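Local coordinates for conjugal transfer protein TRWB (Escherichia coli, PDB 1E9R), which probably acts as a ring-forming, ATPase-like coupling protein that links DNA processing to the transfer machinery in bacterial conjugation, at residues Arg54-Lys66 / Arg334-Ser346. Residues are numbered along the deposited sequence; the frame is centred on the assembly and turned at random.
Sequences RHLLVNGATGTGK and RASFRSLVVLGGS. With SO4 (sulfate ion), chain I.
Ala61 O accepts two bonds from Thr64, from OG1 at 2.6 Å and from the backbone N, which closes the type II beta turn Ala61-Thr64 against Leu343 and Gly344. Thr64 OG1 lies 3.4 Å from Leu343 CB, while its CG2 meets the carbonyl oxygens of Leu343 and Gly344. Beyond Thr64, Leu343 CD2 comes to 3.3 Å from Lys66 N, at the start of helix 66-79. The Lys66 chain bends at chi3 and chi4 (-67° and -68°), folding NZ back to Gly60 O and to within 2.6 Å of sulfate O3. Backbone N atoms of Gly63, Gly65 and Lys66 also bind the sulfate, consistent with a Walker A P-loop, the sulfate probably sitting where a nucleotide phosphate would bind. A methionine in place of Lys66 has no ammonium group, so Gly60 O would probably lose its tie to the anion, left to the backbone N-H groups and held less firmly.

Strands 56-59 and 339-342 run parallel, 14° apart, with backbone bonds alternating from Ser339 N-His55 O, just after an extra Arg338 N-Arg54 O bond, to a short Leu343 N-Asn59 O bond of 2.7 Å. Leu57 CD1 stands over the Phe337 ring, 4.3 Å from its centroid, a CH-pi contact. Arg54 NH1 and Arg338 NH1 are only 4.1 Å apart; Asp50 pairs with Arg54 NH2, and Asp402 of a neighbouring subunit bridges to both arginines, probably offsetting their like charges.

Strand 309-315 pairs with the far side of strand 56-59, and 404-408 adjoins 339-342. Helix 66-79 packs on the face bearing Leu56, Val58 and Val341, whereas helix 350-360 touches Asn59, Leu340 and Val342 on the other.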
ATOM      1  N   ARG B  54      22.399  18.915  20.101  1.00 33.26           N
ATOM      2  CA  ARG B  54      21.134  18.212  19.888  1.00 32.99           C
ATOM      3  C   ARG B  54      20.638  18.485  18.459  1.00 31.56           C
ATOM      4  O   ARG B  54      19.540  18.100  18.068  1.00 32.24           O
ATOM      5  CB  ARG B  54      20.092  18.605  20.950  1.00 34.43           C
ATOM      6  CG  ARG B  54      20.347  17.924  22.304  1.00 39.95           C
ATOM      7  CD  ARG B  54      19.212  18.139  23.336  1.00 47.62           C
ATOM      8  NE  ARG B  54      19.035  19.542  23.745  1.00 51.44           N
ATOM      9  CZ  ARG B  54      18.126  19.967  24.628  1.00 54.83           C
ATOM     10  NH1 ARG B  54      17.299  19.103  25.205  1.00 54.35           N
ATOM     11  NH2 ARG B  54      18.040  21.261  24.939  1.00 53.85           N
ATOM     12  N   HIS B  55      21.481  19.173  17.695  1.00 30.08           N
ATOM     13  CA  HIS B  55      21.258  19.452  16.282  1.00 27.87           C
ATOM     14  C   HIS B  55      20.125  20.368  15.852  1.00 28.00           C
ATOM     15  O   HIS B  55      19.163  20.590  16.586  1.00 28.53           O
ATOM     16  CB  HIS B  55      21.177  18.111  15.548  1.00 27.24           C
ATOM     17  CG  HIS B  55      22.151  17.103  16.075  1.00 24.56           C
ATOM     18  ND1 HIS B  55      23.507  17.340  16.121  1.00 25.11           N
ATOM     19  CD2 HIS B  55      21.955  15.911  16.688  1.00 24.10           C
ATOM     20  CE1 HIS B  55      24.105  16.341  16.747  1.00 25.72           C
ATOM     21  NE2 HIS B  55      23.186  15.461  17.102  1.00 23.67           N
ATOM     22  N   LEU B  56      20.267  20.881  14.631  1.00 25.43           N
ATOM     23  CA  LEU B  56      19.327  21.815  14.042  1.00 27.03           C
ATOM     24  C   LEU B  56      18.940  21.455  12.616  1.00 27.04           C
ATOM     25  O   LEU B  56      19.803  21.254  11.751  1.00 26.24           O
ATOM     26  CB  LEU B  56      19.943  23.214  14.028  1.00 25.69           C
ATOM     27  CG  LEU B  56      19.065  24.337  13.470  1.00 26.51           C
ATOM     28  CD1 LEU B  56      17.961  24.646  14.469  1.00 29.53           C
ATOM     29  CD2 LEU B  56      19.897  25.586  13.219  1.00 28.61           C
ATOM     30  N   LEU B  57      17.634  21.404  12.372  1.00 28.43           N
ATOM     31  CA  LEU B  57      17.108  21.098  11.050  1.00 27.32           C
ATOM     32  C   LEU B  57      16.526  22.379  10.458  1.00 26.29           C
ATOM     33  O   LEU B  57      15.628  22.969  11.031  1.00 28.84           O
ATOM     34  CB  LEU B  57      16.033  20.014  11.160  1.00 26.18           C
ATOM     35  CG  LEU B  57      15.465  19.487   9.842  1.00 27.27           C
ATOM     36  CD1 LEU B  57      16.586  18.942   8.971  1.00 24.23           C
ATOM     37  CD2 LEU B  57      14.463  18.395  10.126  1.00 25.01           C
ATOM     38  N   VAL B  58      17.057  22.824   9.323  1.00 28.41           N
ATOM     39  CA  VAL B  58      16.574  24.043   8.671  1.00 28.72           C
ATOM     40  C   VAL B  58      15.708  23.669   7.478  1.00 31.18           C
ATOM     41  O   VAL B  58      16.214  23.346   6.409  1.00 30.89           O
ATOM     42  CB  VAL B  58      17.740  24.919   8.185  1.00 29.97           C
ATOM     43  CG1 VAL B  58      17.210  26.184   7.572  1.00 24.77           C
ATOM     44  CG2 VAL B  58      18.654  25.238   9.343  1.00 26.41           C
ATOM     45  N   ASN B  59      14.396  23.741   7.668  1.00 34.90           N
ATOM     46  CA  ASN B  59      13.422  23.349   6.650  1.00 36.01           C
ATOM     47  C   ASN B  59      12.824  24.532   5.870  1.00 35.97           C
ATOM     48  O   ASN B  59      12.296  25.477   6.456  1.00 38.77           O
ATOM     49  CB  ASN B  59      12.315  22.539   7.349  1.00 37.67           C
ATOM     50  CG  ASN B  59      11.445  21.754   6.385  1.00 39.34           C
ATOM     51  OD1 ASN B  59      10.349  21.349   6.745  1.00 43.35           O
ATOM     52  ND2 ASN B  59      11.928  21.520   5.169  1.00 40.05           N
ATOM     53  N   GLY B  60      12.904  24.472   4.544  1.00 35.78           N
ATOM     54  CA  GLY B  60      12.365  25.542   3.728  1.00 35.46           C
ATOM     55  C   GLY B  60      12.525  25.292   2.241  1.00 37.29           C
ATOM     56  O   GLY B  60      13.501  24.678   1.812  1.00 36.01           O
ATOM     57  N   ALA B  61      11.565  25.776   1.455  1.00 40.10           N
ATOM     58  CA  ALA B  61      11.591  25.616   0.004  1.00 43.34           C
ATOM     59  C   ALA B  61      12.776  26.372  -0.603  1.00 44.31           C
ATOM     60  O   ALA B  61      13.493  27.078   0.103  1.00 45.00           O
ATOM     61  CB  ALA B  61      10.281  26.120  -0.596  1.00 41.85           C
ATOM     62  N   THR B  62      12.978  26.224  -1.912  1.00 44.62           N
ATOM     63  CA  THR B  62      14.090  26.895  -2.591  1.00 45.99           C
ATOM     64  C   THR B  62      13.978  28.403  -2.473  1.00 43.91           C
ATOM     65  O   THR B  62      12.886  28.954  -2.568  1.00 44.69           O
ATOM     66  CB  THR B  62      14.134  26.596  -4.111  1.00 46.49           C
ATOM     67  OG1 THR B  62      13.970  25.197  -4.340  1.00 50.34           O
ATOM     68  CG2 THR B  62      15.471  27.036  -4.696  1.00 45.19           C
ATOM     69  N   GLY B  63      15.113  29.066  -2.284  1.00 44.73           N
ATOM     70  CA  GLY B  63      15.114  30.514  -2.196  1.00 44.06           C
ATOM     71  C   GLY B  63      14.632  31.121  -0.893  1.00 45.10           C
ATOM     72  O   GLY B  63      14.696  32.333  -0.732  1.00 46.40           O
ATOM     73  N   THR B  64      14.163  30.304   0.044  1.00 43.65           N
ATOM     74  CA  THR B  64      13.679  30.836   1.310  1.00 41.93           C
ATOM     75  C   THR B  64      14.777  31.377   2.231  1.00 40.74           C
ATOM     76  O   THR B  64      14.481  32.088   3.187  1.00 41.89           O
ATOM     77  CB  THR B  64      12.842  29.791   2.075  1.00 39.91           C
ATOM     78  OG1 THR B  64      13.575  28.568   2.202  1.00 40.64           O
ATOM     79  CG2 THR B  64      11.551  29.523   1.339  1.00 39.97           C
ATOM     80  N   GLY B  65      16.035  31.042   1.952  1.00 39.75           N
ATOM     81  CA  GLY B  65      17.134  31.536   2.772  1.00 37.87           C
ATOM     82  C   GLY B  65      17.935  30.547   3.617  1.00 38.01           C
ATOM     83  O   GLY B  65      18.680  30.964   4.507  1.00 37.41           O
ATOM     84  N   LYS B  66      17.807  29.250   3.347  1.00 36.85           N
ATOM     85  CA  LYS B  66      18.526  28.232   4.113  1.00 37.29           C
ATOM     86  C   LYS B  66      20.044  28.444   4.134  1.00 37.40           C
ATOM     87  O   LYS B  66      20.687  28.320   5.182  1.00 37.75           O
ATOM     88  CB  LYS B  66      18.221  26.833   3.553  1.00 37.36           C
ATOM     89  CG  LYS B  66      16.754  26.425   3.608  1.00 36.28           C
ATOM     90  CD  LYS B  66      16.554  24.982   3.159  1.00 37.10           C
ATOM     91  CE  LYS B  66      16.876  24.801   1.687  1.00 35.98           C
ATOM     92  NZ  LYS B  66      15.914  25.497   0.809  1.00 31.84           N
ATOM     93  N   ARG B 334      14.626  12.856  10.869  1.00 24.20           N
ATOM     94  CA  ARG B 334      14.191  14.209  11.167  1.00 26.81           C
ATOM     95  C   ARG B 334      13.981  14.354  12.676  1.00 27.43           C
ATOM     96  O   ARG B 334      14.276  15.403  13.253  1.00 29.96           O
ATOM     97  CB  ARG B 334      12.885  14.539  10.437  1.00 24.50           C
ATOM     98  CG  ARG B 334      12.968  14.501   8.917  1.00 30.47           C
ATOM     99  CD  ARG B 334      11.767  15.210   8.278  1.00 34.47           C
ATOM    100  NE  ARG B 334      10.512  14.869   8.949  1.00 42.73           N
ATOM    101  CZ  ARG B 334       9.809  13.764   8.725  1.00 44.93           C
ATOM    102  NH1 ARG B 334      10.215  12.900   7.809  1.00 50.33           N
ATOM    103  NH2 ARG B 334       8.688  13.537   9.400  1.00 46.26           N
ATOM    104  N   ALA B 335      13.484  13.300  13.312  1.00 24.42           N
ATOM    105  CA  ALA B 335      13.237  13.333  14.744  1.00 25.13           C
ATOM    106  C   ALA B 335      14.540  13.343  15.538  1.00 25.70           C
ATOM    107  O   ALA B 335      14.529  13.513  16.759  1.00 26.59           O
ATOM    108  CB  ALA B 335      12.381  12.134  15.149  1.00 22.11           C
ATOM    109  N   SER B 336      15.661  13.157  14.848  1.00 26.13           N
ATOM    110  CA  SER B 336      16.955  13.137  15.517  1.00 25.48           C
ATOM    111  C   SER B 336      17.530  14.539  15.703  1.00 25.51           C
ATOM    112  O   SER B 336      18.517  14.721  16.412  1.00 22.58           O
ATOM    113  CB  SER B 336      17.922  12.242  14.752  1.00 26.17           C
ATOM    114  OG  SER B 336      17.455  10.905  14.798  1.00 29.99           O
ATOM    115  N   PHE B 337      16.912  15.519  15.055  1.00 26.11           N
ATOM    116  CA  PHE B 337      17.312  16.908  15.214  1.00 27.80           C
ATOM    117  C   PHE B 337      16.282  17.466  16.211  1.00 30.60           C
ATOM    118  O   PHE B 337      15.073  17.363  15.983  1.00 30.83           O
ATOM    119  CB  PHE B 337      17.197  17.671  13.904  1.00 27.43           C
ATOM    120  CG  PHE B 337      18.130  17.197  12.833  1.00 27.95           C
ATOM    121  CD1 PHE B 337      17.922  15.983  12.195  1.00 26.50           C
ATOM    122  CD2 PHE B 337      19.197  17.994  12.424  1.00 25.75           C
ATOM    123  CE1 PHE B 337      18.754  15.577  11.168  1.00 26.06           C
ATOM    124  CE2 PHE B 337      20.029  17.590  11.398  1.00 27.50           C
ATOM    125  CZ  PHE B 337      19.807  16.385  10.771  1.00 27.24           C
ATOM    126  N   ARG B 338      16.758  18.050  17.308  1.00 31.15           N
ATOM    127  CA  ARG B 338      15.874  18.587  18.334  1.00 30.42           C
ATOM    128  C   ARG B 338      15.457  20.057  18.159  1.00 29.39           C
ATOM    129  O   ARG B 338      14.446  20.484  18.722  1.00 31.59           O
ATOM    130  CB  ARG B 338      16.509  18.369  19.711  1.00 29.98           C
ATOM    131  CG  ARG B 338      16.729  16.898  20.048  1.00 32.69           C
ATOM    132  CD  ARG B 338      15.398  16.157  20.074  1.00 33.26           C
ATOM    133  NE  ARG B 338      14.468  16.817  20.988  1.00 34.31           N
ATOM    134  CZ  ARG B 338      14.588  16.821  22.314  1.00 33.91           C
ATOM    135  NH1 ARG B 338      15.597  16.190  22.902  1.00 31.29           N
ATOM    136  NH2 ARG B 338      13.708  17.480  23.053  1.00 34.28           N
ATOM    137  N   SER B 339      16.221  20.834  17.399  1.00 27.82           N
ATOM    138  CA  SER B 339      15.859  22.229  17.163  1.00 28.33           C
ATOM    139  C   SER B 339      15.436  22.352  15.707  1.00 27.20           C
ATOM    140  O   SER B 339      16.013  21.709  14.827  1.00 28.17           O
ATOM    141  CB  SER B 339      17.032  23.176  17.454  1.00 28.90           C
ATOM    142  OG  SER B 339      17.263  23.323  18.848  1.00 27.83           O
ATOM    143  N   LEU B 340      14.434  23.184  15.451  1.00 28.95           N
ATOM    144  CA  LEU B 340      13.903  23.350  14.101  1.00 29.76           C
ATOM    145  C   LEU B 340      13.749  24.801  13.638  1.00 31.32           C
ATOM    146  O   LEU B 340      13.489  25.700  14.437  1.00 31.56           O
ATOM    147  CB  LEU B 340      12.534  22.662  14.022  1.00 31.17           C
ATOM    148  CG  LEU B 340      11.592  22.987  12.855  1.00 31.37           C
ATOM    149  CD1 LEU B 340      12.088  22.326  11.584  1.00 30.11           C
ATOM    150  CD2 LEU B 340      10.191  22.503  13.182  1.00 30.93           C
ATOM    151  N   VAL B 341      13.925  25.015  12.337  1.00 30.03           N
ATOM    152  CA  VAL B 341      13.734  26.326  11.739  1.00 29.17           C
ATOM    153  C   VAL B 341      12.861  26.096  10.512  1.00 30.47           C
ATOM    154  O   VAL B 341      13.159  25.238   9.677  1.00 32.33           O
ATOM    155  CB  VAL B 341      15.054  26.986  11.285  1.00 29.51           C
ATOM    156  CG1 VAL B 341      14.752  28.344  10.668  1.00 28.38           C
ATOM    157  CG2 VAL B 341      15.996  27.160  12.468  1.00 28.04           C
ATOM    158  N   VAL B 342      11.769  26.848  10.422  1.00 29.65           N
ATOM    159  CA  VAL B 342      10.838  26.744   9.311  1.00 29.20           C
ATOM    160  C   VAL B 342      10.907  28.016   8.475  1.00 30.85           C
ATOM    161  O   VAL B 342      10.549  29.083   8.956  1.00 32.04           O
ATOM    162  CB  VAL B 342       9.392  26.553   9.825  1.00 29.57           C
ATOM    163  CG1 VAL B 342       8.411  26.611   8.673  1.00 29.40           C
ATOM    164  CG2 VAL B 342       9.272  25.223  10.559  1.00 25.18           C
ATOM    165  N   LEU B 343      11.384  27.905   7.235  1.00 33.75           N
ATOM    166  CA  LEU B 343      11.484  29.056   6.332  1.00 35.40           C
ATOM    167  C   LEU B 343      10.287  29.066   5.398  1.00 36.66           C
ATOM    168  O   LEU B 343      10.202  29.875   4.465  1.00 35.97           O
ATOM    169  CB  LEU B 343      12.769  28.989   5.513  1.00 37.36           C
ATOM    170  CG  LEU B 343      14.032  29.487   6.209  1.00 40.16           C
ATOM    171  CD1 LEU B 343      14.150  28.859   7.570  1.00 43.63           C
ATOM    172  CD2 LEU B 343      15.243  29.142   5.375  1.00 40.16           C
ATOM    173  N   GLY B 344       9.364  28.141   5.649  1.00 38.19           N
ATOM    174  CA  GLY B 344       8.156  28.052   4.850  1.00 42.43           C
ATOM    175  C   GLY B 344       8.243  27.426   3.468  1.00 44.65           C
ATOM    176  O   GLY B 344       9.164  27.706   2.686  1.00 45.33           O
ATOM    177  N   GLY B 345       7.258  26.573   3.177  1.00 45.62           N
ATOM    178  CA  GLY B 345       7.184  25.912   1.881  1.00 44.67           C
ATOM    179  C   GLY B 345       6.625  26.822   0.782  1.00 43.81           C
ATOM    180  O   GLY B 345       6.448  28.038   0.972  1.00 44.74           O
ATOM    181  N   SER B 346       6.353  26.226  -0.376  1.00 40.94           N
ATOM    182  CA  SER B 346       5.819  26.960  -1.510  1.00 38.17           C
ATOM    183  C   SER B 346       4.309  26.802  -1.442  1.00 36.81           C
ATOM    184  O   SER B 346       3.820  25.830  -0.870  1.00 36.58           O
ATOM    185  CB  SER B 346       6.377  26.361  -2.806  1.00 36.51           C
ATOM    186  OG  SER B 346       5.933  27.069  -3.948  1.00 40.06           O
TER
HETATM  187  S   SO4 I 601      17.789  28.759  -0.127  1.00 43.18           S
HETATM  188  O1  SO4 I 601      17.308  30.143  -0.212  1.00 46.98           O
HETATM  189  O2  SO4 I 601      19.095  28.762   0.561  1.00 40.66           O
HETATM  190  O3  SO4 I 601      16.815  27.941   0.624  1.00 44.16           O
HETATM  191  O4  SO4 I 601      17.942  28.223  -1.490  1.00 44.83           O